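Local coordinates for protein haloacid dehalogenase-like hydrolase (Salmonella enterica subsp. enterica serovar Typhi, PDB 4EZE) that probably hydrolyses O-phosphoserine to serine and phosphate, the last step of serine biosynthesis, as a magnesium-dependent member of the haloacid dehalogenase superfamily, at residues A[223-228]-A[236-241]. Residues are numbered along the deposited sequence; the frame is centred on the assembly and turned at random.
Sequences SNTVEI and NITLPI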
# COMPACT_ATOMS: atom_id res chain seq x y z
N SER A 223 -0.82 8.01 -13.19
CA SER A 223 0.12 6.94 -13.55
C SER A 223 0.82 7.32 -14.84
O SER A 223 0.80 8.50 -15.25
CB SER A 223 -0.61 5.61 -13.70
OG SER A 223 -1.55 5.67 -14.76
N ASN A 224 1.47 6.34 -15.47
CA ASN A 224 1.99 6.57 -16.82
C ASN A 224 0.83 6.69 -17.78
O ASN A 224 -0.26 6.17 -17.52
CB ASN A 224 2.87 5.44 -17.27
CG ASN A 224 4.25 5.51 -16.69
OD1 ASN A 224 4.98 6.45 -16.96
ND2 ASN A 224 4.62 4.49 -15.91
N THR A 225 1.05 7.36 -18.90
CA THR A 225 -0.02 7.50 -19.86
C THR A 225 0.44 6.88 -21.17
O THR A 225 1.51 7.23 -21.69
CB THR A 225 -0.44 8.96 -20.08
OG1 THR A 225 -0.41 9.66 -18.83
CG2 THR A 225 -1.85 9.04 -20.66
N VAL A 226 -0.33 5.92 -21.68
CA VAL A 226 -0.03 5.36 -23.00
C VAL A 226 -1.22 5.61 -23.90
O VAL A 226 -2.34 5.18 -23.59
CB VAL A 226 0.28 3.87 -22.91
CG1 VAL A 226 0.61 3.32 -24.30
CG2 VAL A 226 1.44 3.67 -21.94
N GLU A 227 -1.00 6.35 -24.98
CA GLU A 227 -2.10 6.80 -25.81
C GLU A 227 -2.79 5.62 -26.48
O GLU A 227 -2.15 4.64 -26.85
CB GLU A 227 -1.61 7.77 -26.89
CG GLU A 227 -2.71 8.20 -27.84
CD GLU A 227 -2.17 8.79 -29.14
OE1 GLU A 227 -0.98 8.60 -29.45
OE2 GLU A 227 -2.95 9.44 -29.85
N ILE A 228 -4.09 5.73 -26.63
CA ILE A 228 -4.88 4.76 -27.37
C ILE A 228 -5.50 5.52 -28.52
O ILE A 228 -6.16 6.54 -28.32
CB ILE A 228 -6.01 4.19 -26.51
CG1 ILE A 228 -5.49 3.10 -25.58
CG2 ILE A 228 -7.13 3.68 -27.41
CD1 ILE A 228 -6.42 2.79 -24.42
N ASN A 236 2.77 5.34 -27.77
CA ASN A 236 3.04 6.73 -27.41
C ASN A 236 2.91 6.90 -25.90
O ASN A 236 1.80 7.07 -25.36
CB ASN A 236 2.14 7.69 -28.19
CG ASN A 236 2.28 7.53 -29.70
OD1 ASN A 236 3.32 7.10 -30.20
ND2 ASN A 236 1.21 7.86 -30.43
N ILE A 237 4.04 6.81 -25.22
CA ILE A 237 4.08 6.92 -23.78
C ILE A 237 4.38 8.38 -23.40
O ILE A 237 5.35 8.96 -23.86
CB ILE A 237 5.19 6.00 -23.21
CG1 ILE A 237 4.93 4.54 -23.57
CG2 ILE A 237 5.24 6.10 -21.68
CD1 ILE A 237 5.99 3.61 -23.03
N THR A 238 3.53 8.99 -22.58
CA THR A 238 3.80 10.36 -22.08
C THR A 238 5.12 10.46 -21.30
O THR A 238 5.30 9.73 -20.32
CB THR A 238 2.69 10.78 -21.13
OG1 THR A 238 1.46 10.84 -21.85
CG2 THR A 238 2.98 12.16 -20.46
N LEU A 239 6.03 11.34 -21.71
CA LEU A 239 7.29 11.57 -20.93
C LEU A 239 7.21 12.85 -20.11
O LEU A 239 6.57 13.81 -20.53
CB LEU A 239 8.49 11.69 -21.87
CG LEU A 239 8.55 10.64 -22.96
CD1 LEU A 239 9.78 10.93 -23.81
CD2 LEU A 239 8.56 9.22 -22.36
N PRO A 240 7.88 12.89 -18.95
CA PRO A 240 8.76 11.87 -18.36
C PRO A 240 7.94 10.72 -17.75
O PRO A 240 6.80 10.93 -17.32
CB PRO A 240 9.47 12.64 -17.25
CG PRO A 240 8.41 13.62 -16.76
CD PRO A 240 7.57 13.96 -17.98
N ILE A 241 8.52 9.53 -17.71
CA ILE A 241 7.81 8.33 -17.27
C ILE A 241 7.66 8.35 -15.76
O ILE A 241 8.55 8.85 -15.07
CB ILE A 241 8.54 7.06 -17.74
CG1 ILE A 241 8.25 6.81 -19.22
CG2 ILE A 241 8.15 5.84 -16.91
CD1 ILE A 241 9.42 6.23 -19.98
O HOH W 1 3.90 8.01 -18.72
O HOH W 2 0.80 9.30 -23.95
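Val226 and Ile237 face each other as an antiparallel non-hydrogen-bonded pair, their side chains lying alongside one another and pointing the same way. Val226 CG2, placed beside its own backbone N because CG1 is anti to it (chi1 -179°), meets Ile237 CG1 at 3.9 Å. This is the closely packed face, where Ile237 also rests on Phe156 and Thr157 of helix 152-161 and Val226 touches Leu233. Backbone bonds close the pair at both ends: Thr238 N reaches Thr225 O at 2.8 Å, and Glu227 N donates to Asn236 O at 2.9 Å, nearly straight at 170°.

The other face is more open and holds water. There the threonines cross at an angle, Thr238 OG1 lying 3.2 Å from Thr225 CB, and one water joins Thr225 O, Asn236 O and Thr238 OG1. Glu227 and Asn236 run side by side at this margin, the Glu227 carboxylate forming a salt bridge with Arg229.

Beyond Thr238 the backbones diverge, and a second water spans the gap by accepting from Thr225 N and lying 2.7 Å from Thr238 O. The segments meet again where Asn224 OD1 approaches Ile241 CG2 at 3.2 Å. Asn224 is buried, and its amide is gripped from both ends: OD1 accepts from Met242 N, while ND2 donates to Gly203 O. Its side chain lies about 9 Å from that of Asp114, the predicted nucleophile. The arrangement is that of a two-stranded antiparallel beta hairpin, 226-229 with 232-237, following edge strand 220-224 of the Rossmann-like parallel sheet of the haloacid dehalogenase fold.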